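7,8-dihydro-6-hydroxymethylpterin pyrophosphokinase-dihydropteroate synthase (Plasmodium falciparum, PDB 6JWS) probably catalyses two consecutive steps of folate biosynthesis, pyrophosphorylation of 6-hydroxymethyl-7,8-dihydropterin by ATP and condensation of the product with 4-aminobenzoate to dihydropteroate. Local coordinates at residues S317-Y322 with H342-N347; R374-K379 with V682-V687; Q592-H595 with P601-I604. The protein carries 1 engineered substitution. One frame throughout, in Å; residues are numbered along the deposited sequence.

Interaction 1: residues S317-Y322 with H342-N347; sequences SIPHVY and HNVLNN. With ATP (adenosine-5'-triphosphate), chain J.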
loop_
_atom_site.group_PDB
_atom_site.type_symbol
_atom_site.label_atom_id
_atom_site.label_comp_id
_atom_site.label_asym_id
_atom_site.label_seq_id
_atom_site.Cartn_x
_atom_site.Cartn_y
_atom_site.Cartn_z
ATOM N N SER B 317 -43.549 22.490 8.813
ATOM C CA SER B 317 -42.458 23.366 8.416
ATOM C C SER B 317 -41.903 22.925 7.063
ATOM O O SER B 317 -41.378 21.820 6.933
ATOM C CB SER B 317 -41.376 23.404 9.475
ATOM O OG SER B 317 -40.394 24.378 9.135
ATOM N N ILE B 318 -42.023 23.796 6.061
ATOM C CA ILE B 318 -41.363 23.581 4.787
ATOM C C ILE B 318 -40.527 24.811 4.468
ATOM O O ILE B 318 -41.069 25.904 4.361
ATOM C CB ILE B 318 -42.358 23.288 3.643
ATOM C CG1 ILE B 318 -43.363 22.184 3.985
ATOM C CG2 ILE B 318 -41.607 23.015 2.341
ATOM C CD1 ILE B 318 -42.849 20.784 3.817
ATOM N N PRO B 319 -39.201 24.682 4.227
ATOM C CA PRO B 319 -38.477 23.422 4.389
ATOM C C PRO B 319 -38.496 22.891 5.818
ATOM O O PRO B 319 -38.766 23.625 6.762
ATOM C CB PRO B 319 -37.045 23.820 4.016
ATOM C CG PRO B 319 -37.224 24.953 3.047
ATOM C CD PRO B 319 -38.362 25.745 3.651
ATOM N N HIS B 320 -38.213 21.597 5.971
ATOM C CA HIS B 320 -38.101 21.013 7.295
ATOM C C HIS B 320 -37.174 21.878 8.154
ATOM O O HIS B 320 -36.234 22.498 7.653
ATOM C CB HIS B 320 -37.687 19.544 7.188
ATOM C CG HIS B 320 -37.703 18.798 8.475
ATOM N ND1 HIS B 320 -36.644 18.837 9.363
ATOM C CD2 HIS B 320 -38.625 17.977 9.020
ATOM C CE1 HIS B 320 -36.911 18.063 10.401
ATOM N NE2 HIS B 320 -38.114 17.527 10.217
ATOM N N VAL B 321 -37.481 21.925 9.453
ATOM C CA VAL B 321 -36.787 22.758 10.429
ATOM C C VAL B 321 -35.294 22.423 10.400
ATOM O O VAL B 321 -34.451 23.299 10.571
ATOM C CB VAL B 321 -37.393 22.553 11.840
ATOM C CG1 VAL B 321 -36.539 23.139 12.950
ATOM C CG2 VAL B 321 -38.811 23.090 11.942
ATOM N N TYR B 322 -34.968 21.155 10.137
ATOM C CA TYR B 322 -33.620 20.686 10.404
ATOM C C TYR B 322 -32.742 20.653 9.153
ATOM O O TYR B 322 -31.570 20.317 9.249
ATOM C CB TYR B 322 -33.670 19.396 11.228
ATOM C CG TYR B 322 -33.874 19.641 12.705
ATOM C CD1 TYR B 322 -32.789 19.837 13.546
ATOM C CD2 TYR B 322 -35.146 19.700 13.262
ATOM C CE1 TYR B 322 -32.958 20.069 14.902
ATOM C CE2 TYR B 322 -35.336 19.945 14.617
ATOM C CZ TYR B 322 -34.234 20.126 15.439
ATOM O OH TYR B 322 -34.377 20.348 16.775
ATOM N N HIS B 342 -32.741 27.013 -2.337
ATOM C CA HIS B 342 -34.039 27.486 -1.888
ATOM C C HIS B 342 -33.895 28.930 -1.392
ATOM O O HIS B 342 -32.785 29.357 -1.066
ATOM C CB HIS B 342 -34.525 26.521 -0.800
ATOM C CG HIS B 342 -35.969 26.627 -0.441
ATOM N ND1 HIS B 342 -36.471 27.664 0.325
ATOM C CD2 HIS B 342 -37.012 25.801 -0.681
ATOM C CE1 HIS B 342 -37.764 27.482 0.516
ATOM N NE2 HIS B 342 -38.123 26.346 -0.089
ATOM N N ASN B 343 -35.022 29.666 -1.329
ATOM C CA ASN B 343 -35.066 31.075 -0.950
ATOM C C ASN B 343 -34.570 31.260 0.484
ATOM O O ASN B 343 -33.939 32.255 0.825
ATOM C CB ASN B 343 -36.494 31.630 -0.974
ATOM C CG ASN B 343 -37.338 31.113 -2.120
ATOM O OD1 ASN B 343 -37.155 31.525 -3.266
ATOM N ND2 ASN B 343 -38.269 30.221 -1.818
ATOM N N VAL B 344 -34.885 30.283 1.326
ATOM C CA VAL B 344 -34.562 30.287 2.739
ATOM C C VAL B 344 -33.077 29.999 2.966
ATOM O O VAL B 344 -32.545 30.289 4.034
ATOM C CB VAL B 344 -35.465 29.250 3.432
ATOM C CG1 VAL B 344 -34.781 28.508 4.564
ATOM C CG2 VAL B 344 -36.809 29.834 3.845
ATOM N N LEU B 345 -32.403 29.407 1.978
ATOM C CA LEU B 345 -31.038 28.952 2.201
ATOM C C LEU B 345 -30.056 30.037 1.779
ATOM O O LEU B 345 -30.308 30.762 0.816
ATOM C CB LEU B 345 -30.795 27.635 1.454
ATOM C CG LEU B 345 -31.634 26.449 1.937
ATOM C CD1 LEU B 345 -31.155 25.157 1.304
ATOM C CD2 LEU B 345 -31.597 26.328 3.453
ATOM N N ASN B 346 -28.942 30.125 2.516
ATOM C CA ASN B 346 -27.912 31.122 2.255
ATOM C C ASN B 346 -27.136 30.777 0.984
ATOM O O ASN B 346 -26.565 31.659 0.348
ATOM C CB ASN B 346 -26.934 31.249 3.426
ATOM C CG ASN B 346 -27.471 32.085 4.569
ATOM O OD1 ASN B 346 -28.356 32.923 4.376
ATOM N ND2 ASN B 346 -26.933 31.869 5.760
ATOM N N ASN B 347 -27.093 29.483 0.649
ATOM C CA ASN B 347 -26.295 29.016 -0.464
ATOM C C ASN B 347 -26.840 27.681 -0.966
ATOM O O ASN B 347 -27.772 27.117 -0.396
ATOM C CB ASN B 347 -24.832 28.853 -0.047
ATOM C CG ASN B 347 -23.849 29.331 -1.102
ATOM O OD1 ASN B 347 -24.057 29.155 -2.317
ATOM N ND2 ASN B 347 -22.766 29.936 -0.635
HETATM P PG ATP J . -39.566 16.456 12.878
HETATM O O1G ATP J . -38.071 16.209 12.965
HETATM O O2G ATP J . -39.922 17.933 12.904
HETATM O O3G ATP J . -40.189 15.732 11.701
HETATM P PB ATP J . -39.727 14.789 15.373
HETATM O O1B ATP J . -40.530 15.035 16.603
HETATM O O2B ATP J . -38.233 14.743 15.465
HETATM O O3B ATP J . -40.196 15.833 14.246
HETATM P PA ATP J . -41.564 12.978 13.985
HETATM O O1A ATP J . -41.314 12.967 12.509
HETATM O O2A ATP J . -42.091 11.732 14.621
HETATM O O3A ATP J . -40.212 13.409 14.728
HETATM O "O5'" ATP J . -42.524 14.209 14.361
HETATM C "C5'" ATP J . -42.940 15.104 13.296
HETATM C "C4'" ATP J . -43.633 16.301 13.892
HETATM O "O4'" ATP J . -43.118 17.522 13.297
HETATM C "C3'" ATP J . -45.150 16.343 13.675
HETATM O "O3'" ATP J . -45.761 16.921 14.822
HETATM C "C2'" ATP J . -45.269 17.166 12.388
HETATM O "O2'" ATP J . -46.468 17.893 12.245
HETATM C "C1'" ATP J . -44.131 18.165 12.552
HETATM N N9 ATP J . -43.585 18.623 11.274
HETATM C C8 ATP J . -43.403 19.929 10.900
HETATM N N7 ATP J . -42.892 20.045 9.697
HETATM C C5 ATP J . -42.702 18.736 9.272
HETATM C C6 ATP J . -42.172 18.196 8.085
HETATM N N6 ATP J . -41.735 18.944 7.079
HETATM N N1 ATP J . -42.127 16.843 7.976
HETATM C C2 ATP J . -42.578 16.099 8.996
HETATM N N3 ATP J . -43.092 16.502 10.159
HETATM C C4 ATP J . -43.129 17.848 10.235
#
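Pro-319, preceded by a cis peptide bond, lays its ring over one face of His-342, the two side chains arriving from opposite directions. The imidazole can be followed outward. CB of His-342 carries CG anti to the backbone N (chi1 -166°), and CG lies 4.1 Å from Pro-319 CG. On one flank ND1 looks back at its own loop and accepts a nearly straight hydrogen bond from Val-344 N, 3.2 Å away and only 3° out of the ring plane. On the other flank CD2 also lies under Pro-319 CG, at 3.8 Å. CE1 comes next and meets both CG and CD of the proline. At the tip NE2 approaches Pro-319 CG to 3.5 Å and is hydrogen-bonded to the carbonyl O of Phe-217. With both nitrogens engaged the ring can hardly rotate, and Pro-319 CG stands 3.6 Å from its centroid in a CH-pi contact, 14° off the normal. His-342 also opens a type I beta turn, closed by Leu-345 N bonding to His-342 O. This packing backs the ATP pocket of the pyrophosphokinase (HPPK) part of the chain. Strand 316-318 ends just before the proline, and its Ser-317 reads the adenine edge with its backbone: Ser-317 N donates to ATP N7 at 2.7 Å, while Ser-317 O accepts from ATP N6. One residue beyond the proline, His-320 places NE2 3.0 Å from ATP O1G, with that phosphate oxygen at the edge of the ring and in its plane. Val-344 CG2 adds a looser apolar touch at Pro-319 CD.

Interaction 2: residues R374-K379 with V682-V687; sequences RIYVLK and VDLIRV. With PT1 (pteroic acid), chain I.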
loop_
_atom_site.group_PDB
_atom_site.type_symbol
_atom_site.label_atom_id
_atom_site.label_comp_id
_atom_site.label_asym_id
_atom_site.label_seq_id
_atom_site.Cartn_x
_atom_site.Cartn_y
_atom_site.Cartn_z
ATOM N N ARG B 374 -21.045 6.256 4.404
ATOM C CA ARG B 374 -21.740 5.892 3.175
ATOM C C ARG B 374 -21.934 4.372 3.106
ATOM O O ARG B 374 -21.006 3.587 3.334
ATOM C CB ARG B 374 -20.996 6.486 1.974
ATOM C CG ARG B 374 -21.676 6.247 0.626
ATOM C CD ARG B 374 -21.971 7.571 -0.044
ATOM N NE ARG B 374 -20.796 8.102 -0.655
ATOM C CZ ARG B 374 -20.475 9.373 -0.743
ATOM N NH1 ARG B 374 -21.254 10.315 -0.242
ATOM N NH2 ARG B 374 -19.333 9.691 -1.327
ATOM N N ILE B 375 -23.159 3.953 2.764
ATOM C CA ILE B 375 -23.496 2.540 2.672
ATOM C C ILE B 375 -23.896 2.196 1.237
ATOM O O ILE B 375 -24.593 2.972 0.591
ATOM C CB ILE B 375 -24.644 2.243 3.656
ATOM C CG1 ILE B 375 -24.157 2.222 5.110
ATOM C CG2 ILE B 375 -25.372 0.957 3.283
ATOM C CD1 ILE B 375 -25.293 2.325 6.122
ATOM N N TYR B 376 -23.515 0.990 0.773
ATOM C CA TYR B 376 -24.095 0.434 -0.448
ATOM C C TYR B 376 -24.738 -0.917 -0.126
ATOM O O TYR B 376 -24.430 -1.498 0.918
ATOM C CB TYR B 376 -23.054 0.345 -1.577
ATOM C CG TYR B 376 -22.009 -0.726 -1.377
ATOM C CD1 TYR B 376 -20.921 -0.494 -0.552
ATOM C CD2 TYR B 376 -22.094 -1.972 -1.993
ATOM C CE1 TYR B 376 -19.930 -1.441 -0.365
ATOM C CE2 TYR B 376 -21.113 -2.942 -1.801
ATOM C CZ TYR B 376 -20.019 -2.672 -0.988
ATOM O OH TYR B 376 -19.019 -3.578 -0.748
ATOM N N VAL B 377 -25.607 -1.426 -1.024
ATOM C CA VAL B 377 -26.287 -2.692 -0.742
ATOM C C VAL B 377 -26.105 -3.681 -1.900
ATOM O O VAL B 377 -26.366 -3.354 -3.060
ATOM C CB VAL B 377 -27.774 -2.489 -0.379
ATOM C CG1 VAL B 377 -28.503 -3.808 -0.152
ATOM C CG2 VAL B 377 -27.933 -1.602 0.845
ATOM N N LEU B 378 -25.616 -4.881 -1.583
ATOM C CA LEU B 378 -25.435 -5.916 -2.593
ATOM C C LEU B 378 -26.693 -6.768 -2.711
ATOM O O LEU B 378 -27.103 -7.136 -3.812
ATOM C CB LEU B 378 -24.244 -6.794 -2.207
ATOM C CG LEU B 378 -22.877 -6.142 -2.385
ATOM C CD1 LEU B 378 -21.776 -7.022 -1.812
ATOM C CD2 LEU B 378 -22.628 -5.832 -3.859
ATOM N N LYS B 379 -27.260 -7.136 -1.561
ATOM C CA LYS B 379 -28.419 -8.012 -1.556
ATOM C C LYS B 379 -29.497 -7.405 -0.659
ATOM O O LYS B 379 -30.372 -6.684 -1.140
ATOM C CB LYS B 379 -28.000 -9.444 -1.196
ATOM C CG LYS B 379 -29.107 -10.488 -1.291
ATOM C CD LYS B 379 -28.737 -11.852 -0.700
ATOM C CE LYS B 379 -29.959 -12.730 -0.485
ATOM N NZ LYS B 379 -29.619 -14.170 -0.379
ATOM N N VAL B 682 -11.000 -0.994 -3.204
ATOM C CA VAL B 682 -11.941 -1.484 -4.192
ATOM C C VAL B 682 -12.962 -2.380 -3.481
ATOM O O VAL B 682 -12.600 -3.235 -2.686
ATOM C CB VAL B 682 -11.198 -2.255 -5.300
ATOM C CG1 VAL B 682 -12.171 -2.816 -6.323
ATOM C CG2 VAL B 682 -10.148 -1.385 -5.960
ATOM N N ASP B 683 -14.244 -2.172 -3.768
ATOM C CA ASP B 683 -15.318 -2.851 -3.060
ATOM C C ASP B 683 -15.497 -4.307 -3.499
ATOM O O ASP B 683 -15.804 -5.157 -2.667
ATOM C CB ASP B 683 -16.600 -2.038 -3.185
ATOM C CG ASP B 683 -16.405 -0.620 -2.661
ATOM O OD1 ASP B 683 -16.371 -0.454 -1.412
ATOM O OD2 ASP B 683 -16.274 0.299 -3.493
ATOM N N LEU B 684 -15.360 -4.607 -4.794
ATOM C CA LEU B 684 -15.504 -5.989 -5.250
ATOM C C LEU B 684 -14.488 -6.253 -6.349
ATOM O O LEU B 684 -14.262 -5.381 -7.199
ATOM C CB LEU B 684 -16.914 -6.284 -5.777
ATOM C CG LEU B 684 -18.060 -6.117 -4.769
ATOM C CD1 LEU B 684 -18.661 -4.717 -4.883
ATOM C CD2 LEU B 684 -19.161 -7.150 -4.982
ATOM N N ILE B 685 -13.907 -7.461 -6.318
ATOM C CA ILE B 685 -13.013 -7.895 -7.373
ATOM C C ILE B 685 -13.519 -9.241 -7.902
ATOM O O ILE B 685 -13.934 -10.132 -7.134
ATOM C CB ILE B 685 -11.538 -7.924 -6.894
ATOM C CG1 ILE B 685 -11.348 -8.839 -5.676
ATOM C CG2 ILE B 685 -11.035 -6.509 -6.585
ATOM C CD1 ILE B 685 -9.890 -9.080 -5.270
ATOM N N ARG B 686 -13.499 -9.362 -9.233
ATOM C CA ARG B 686 -14.109 -10.470 -9.944
ATOM C C ARG B 686 -12.972 -11.376 -10.390
ATOM O O ARG B 686 -12.159 -10.957 -11.213
ATOM C CB ARG B 686 -14.867 -9.924 -11.169
ATOM C CG ARG B 686 -15.680 -10.958 -11.935
ATOM C CD ARG B 686 -16.274 -10.297 -13.175
ATOM N NE ARG B 686 -16.951 -11.285 -13.991
ATOM C CZ ARG B 686 -16.388 -11.974 -14.978
ATOM N NH1 ARG B 686 -15.129 -11.757 -15.320
ATOM N NH2 ARG B 686 -17.112 -12.844 -15.661
ATOM N N VAL B 687 -12.893 -12.581 -9.819
ATOM C CA VAL B 687 -11.677 -13.362 -9.988
ATOM C C VAL B 687 -12.004 -14.821 -10.319
ATOM O O VAL B 687 -13.052 -15.350 -9.910
ATOM C CB VAL B 687 -10.743 -13.237 -8.759
ATOM C CG1 VAL B 687 -10.307 -11.792 -8.499
ATOM C CG2 VAL B 687 -11.345 -13.866 -7.498
HETATM C C2 PT1 I . -15.497 -7.409 -16.147
HETATM C C3 PT1 I . -15.859 -8.604 -16.910
HETATM C C5 PT1 I . -17.251 -9.051 -16.797
HETATM N N6 PT1 I . -14.982 -9.287 -17.684
HETATM C C7 PT1 I . -17.717 -7.206 -15.341
HETATM N N9 PT1 I . -18.108 -8.337 -16.013
HETATM C C10 PT1 I . -15.409 -10.372 -18.382
HETATM N N11 PT1 I . -18.614 -6.493 -14.568
HETATM C C12 PT1 I . -16.734 -10.782 -18.301
HETATM C C21 PT1 I . -8.714 -9.362 -21.924
HETATM O O22 PT1 I . -7.848 -10.261 -21.745
HETATM O O1 PT1 I . -14.244 -6.940 -16.207
HETATM N N4 PT1 I . -16.427 -6.776 -15.400
HETATM N N8 PT1 I . -17.613 -10.133 -17.508
HETATM C C13 PT1 I . -14.430 -11.089 -19.273
HETATM N N14 PT1 I . -14.136 -10.219 -20.445
HETATM C C15 PT1 I . -12.851 -10.003 -20.813
HETATM C C16 PT1 I . -12.481 -8.776 -21.404
HETATM C C17 PT1 I . -11.891 -11.045 -20.599
HETATM C C18 PT1 I . -11.127 -8.573 -21.768
HETATM C C19 PT1 I . -10.544 -10.834 -20.987
HETATM C C20 PT1 I . -10.161 -9.592 -21.552
HETATM O O23 PT1 I . -8.374 -8.268 -22.406
HETATM O O HOH W 1 -16.836 -2.481 0.360
#
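At the seam between the antiparallel HPPK sheet and the dihydropteroate synthase barrel, Tyr-376 and Leu-378 face Asp-683 and Leu-684. The phenol and the carboxylate slide past each other in opposite directions, their planes 63° apart. Tyr-376 OH touches Asp-683 CB at 3.8 Å, and the polar link between the two runs through a water that sits in the plane of the phenol ring at its edge. Tyr-376 OH donates to this water at 2.7 Å, and the water donates in turn to Asp-683 OD1. A first torsion of 72°, with CG between the backbone N and the carbonyl carbon, swings the Tyr-376 ring across so that its hydroxyl reaches both the water and Asp-683. The other carboxylate oxygen, OD2, is held by a salt bridge to Lys-386 and by the backbone N of Leu-602, so both oxygens of this buried acid have partners. Alongside, Leu-378 and Leu-684 meet tip to tip, CD2 to CD2 at 3.9 Å, and Leu-684 CD1 also comes to 4.3 Å from Tyr-376 CE2. Further along, Arg-686 stretches out to the pteroic acid: the ligand's N8 lies 3.3 Å above the guanidinium plane, over its centre, while NE is tied to Asp-430 by a salt bridge. Here the last parallel strand of a TIM barrel sends a side chain inward to the pterin pocket, as in the pterin-binding enzyme family.

Interaction 3: residues Q592-H595 with P601-I604; sequences QNIH and PLFI. With PT1 (pteroic acid), chain I.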
loop_
_atom_site.group_PDB
_atom_site.type_symbol
_atom_site.label_atom_id
_atom_site.label_comp_id
_atom_site.label_asym_id
_atom_site.label_seq_id
_atom_site.Cartn_x
_atom_site.Cartn_y
_atom_site.Cartn_z
ATOM N N GLN B 592 -4.227 3.030 -12.214
ATOM C CA GLN B 592 -3.425 4.054 -11.548
ATOM C C GLN B 592 -4.326 5.169 -11.022
ATOM O O GLN B 592 -3.998 5.799 -10.017
ATOM C CB GLN B 592 -2.376 4.665 -12.478
ATOM C CG GLN B 592 -1.301 3.669 -12.872
ATOM C CD GLN B 592 -0.348 4.245 -13.895
ATOM O OE1 GLN B 592 -0.705 5.132 -14.654
ATOM N NE2 GLN B 592 0.877 3.740 -13.928
ATOM N N ASN B 593 -5.486 5.355 -11.677
ATOM C CA ASN B 593 -6.359 6.485 -11.411
ATOM C C ASN B 593 -7.673 6.042 -10.782
ATOM O O ASN B 593 -8.698 6.719 -10.926
ATOM C CB ASN B 593 -6.553 7.305 -12.685
ATOM C CG ASN B 593 -5.297 8.084 -13.008
ATOM O OD1 ASN B 593 -5.044 9.127 -12.411
ATOM N ND2 ASN B 593 -4.478 7.561 -13.895
ATOM N N ILE B 594 -7.633 4.915 -10.070
ATOM C CA ILE B 594 -8.824 4.325 -9.487
ATOM C C ILE B 594 -9.394 5.212 -8.374
ATOM O O ILE B 594 -10.563 5.091 -8.012
ATOM C CB ILE B 594 -8.529 2.872 -9.050
ATOM C CG1 ILE B 594 -9.763 1.971 -9.097
ATOM C CG2 ILE B 594 -7.834 2.827 -7.691
ATOM C CD1 ILE B 594 -10.377 1.812 -10.482
ATOM N N HIS B 595 -8.582 6.133 -7.842
ATOM C CA HIS B 595 -9.000 7.000 -6.757
ATOM C C HIS B 595 -10.211 7.839 -7.164
ATOM O O HIS B 595 -10.979 8.288 -6.300
ATOM C CB HIS B 595 -7.815 7.860 -6.279
ATOM C CG HIS B 595 -7.402 8.886 -7.288
ATOM N ND1 HIS B 595 -6.433 8.623 -8.264
ATOM C CD2 HIS B 595 -7.845 10.147 -7.507
ATOM C CE1 HIS B 595 -6.297 9.682 -9.041
ATOM N NE2 HIS B 595 -7.160 10.628 -8.604
ATOM N N PRO B 601 -19.354 2.822 -5.114
ATOM C CA PRO B 601 -19.123 1.387 -4.976
ATOM C C PRO B 601 -18.448 0.946 -6.271
ATOM O O PRO B 601 -18.930 1.254 -7.360
ATOM C CB PRO B 601 -20.533 0.787 -4.845
ATOM C CG PRO B 601 -21.458 1.978 -4.571
ATOM C CD PRO B 601 -20.785 3.159 -5.253
ATOM N N LEU B 602 -17.286 0.308 -6.135
ATOM C CA LEU B 602 -16.450 -0.007 -7.275
ATOM C C LEU B 602 -16.256 -1.525 -7.356
ATOM O O LEU B 602 -15.852 -2.172 -6.384
ATOM C CB LEU B 602 -15.114 0.724 -7.116
ATOM C CG LEU B 602 -14.084 0.463 -8.222
ATOM C CD1 LEU B 602 -14.529 1.041 -9.575
ATOM C CD2 LEU B 602 -12.719 1.032 -7.834
ATOM N N PHE B 603 -16.512 -2.056 -8.556
ATOM C CA PHE B 603 -16.445 -3.457 -8.928
ATOM C C PHE B 603 -15.470 -3.540 -10.110
ATOM O O PHE B 603 -15.670 -2.847 -11.098
ATOM C CB PHE B 603 -17.873 -3.871 -9.327
ATOM C CG PHE B 603 -18.066 -5.298 -9.788
ATOM C CD1 PHE B 603 -17.442 -5.767 -10.937
ATOM C CD2 PHE B 603 -18.909 -6.164 -9.091
ATOM C CE1 PHE B 603 -17.617 -7.082 -11.361
ATOM C CE2 PHE B 603 -19.069 -7.478 -9.507
ATOM C CZ PHE B 603 -18.430 -7.934 -10.644
ATOM N N ILE B 604 -14.388 -4.334 -10.024
ATOM C CA ILE B 604 -13.475 -4.444 -11.163
ATOM C C ILE B 604 -13.182 -5.905 -11.476
ATOM O O ILE B 604 -13.241 -6.744 -10.581
ATOM C CB ILE B 604 -12.147 -3.680 -10.951
ATOM C CG1 ILE B 604 -11.250 -4.359 -9.909
ATOM C CG2 ILE B 604 -12.373 -2.198 -10.625
ATOM C CD1 ILE B 604 -9.879 -3.705 -9.749
HETATM C C2 PT1 I . -15.497 -7.409 -16.147
HETATM C C3 PT1 I . -15.859 -8.604 -16.910
HETATM C C5 PT1 I . -17.251 -9.051 -16.797
HETATM N N6 PT1 I . -14.982 -9.287 -17.684
HETATM C C7 PT1 I . -17.717 -7.206 -15.341
HETATM N N9 PT1 I . -18.108 -8.337 -16.013
HETATM C C10 PT1 I . -15.409 -10.372 -18.382
HETATM N N11 PT1 I . -18.614 -6.493 -14.568
HETATM C C12 PT1 I . -16.734 -10.782 -18.301
HETATM C C21 PT1 I . -8.714 -9.362 -21.924
HETATM O O22 PT1 I . -7.848 -10.261 -21.745
HETATM O O1 PT1 I . -14.244 -6.940 -16.207
HETATM N N4 PT1 I . -16.427 -6.776 -15.400
HETATM N N8 PT1 I . -17.613 -10.133 -17.508
HETATM C C13 PT1 I . -14.430 -11.089 -19.273
HETATM N N14 PT1 I . -14.136 -10.219 -20.445
HETATM C C15 PT1 I . -12.851 -10.003 -20.813
HETATM C C16 PT1 I . -12.481 -8.776 -21.404
HETATM C C17 PT1 I . -11.891 -11.045 -20.599
HETATM C C18 PT1 I . -11.127 -8.573 -21.768
HETATM C C19 PT1 I . -10.544 -10.834 -20.987
HETATM C C20 PT1 I . -10.161 -9.592 -21.552
HETATM O O23 PT1 I . -8.374 -8.268 -22.406
#
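Ile-594 and Leu-602 meet more closely than carbon atoms normally do: Ile-594 CG1 lies only 3.3 Å from Leu-602 CD2, a separation so short that some of it may be coordinate error. The neighbouring pair is easier, with Ile-594 CD1 3.6 Å from the same methyl. The two side chains cross obliquely, so one leucine branch, CD2, lies against the CG1-CD1 arm of the isoleucine. That arm is aimed across by a first torsion that sets CG1 anti to the backbone N (chi1 -151°). Two residues on from the leucine, Ile-604 CG2 makes a distant apolar touch, 4.5 Å from Ile-594 CD1. Ile-594 also touches Lys-680 of helix 657-680, and Ile-604 touches Ser-677 of the same helix.

The segments belong to a beta-alpha-beta crossover of the TIM barrel: helix 584-592 follows strand 572-575, and the chain then turns through 594-595 to enter strand 603-604. Side chains alternate along 602-604. Leu-602 and Ile-604 face the helical layer, whereas Phe-603 points to the barrel interior, where its CE1 lies 3.4 Å from N11 of the bound pteroic acid. At the end of the helix, Gln-592 NE2 is hydrogen-bonded to the carbonyls of Ile-703 and Gln-705 of the second subunit, so this corner borders the dimer interface. No hydrogen bond crosses between the two segments; cohesion here is dispersive, and the fit depends on the shapes of branched aliphatic chains, while the backbone of 601-604 uses its polar groups to pair with strands 572-575 and 684-687.

Interaction 1 comes first along the chain and stands apart in the HPPK part, its centre about 35 Å from that of interaction 2 and about 36 Å from that of interaction 3. Interaction 2 spans both parts: strand 372-377 belongs to the antiparallel HPPK sheet, and strand 684-687 to the parallel barrel. Interaction 3 is nested within the long loop that interaction 2 closes, and the two centres are about 11 Å apart. They join directly, since strands 684-687 and 603-604 are barrel neighbours, and Leu-684 N lies 2.9 Å from Leu-602 O. Interactions 2 and 3 both reach pteroic acid, whereas interaction 1 serves ATP, so the two active sites are well separated within one chain.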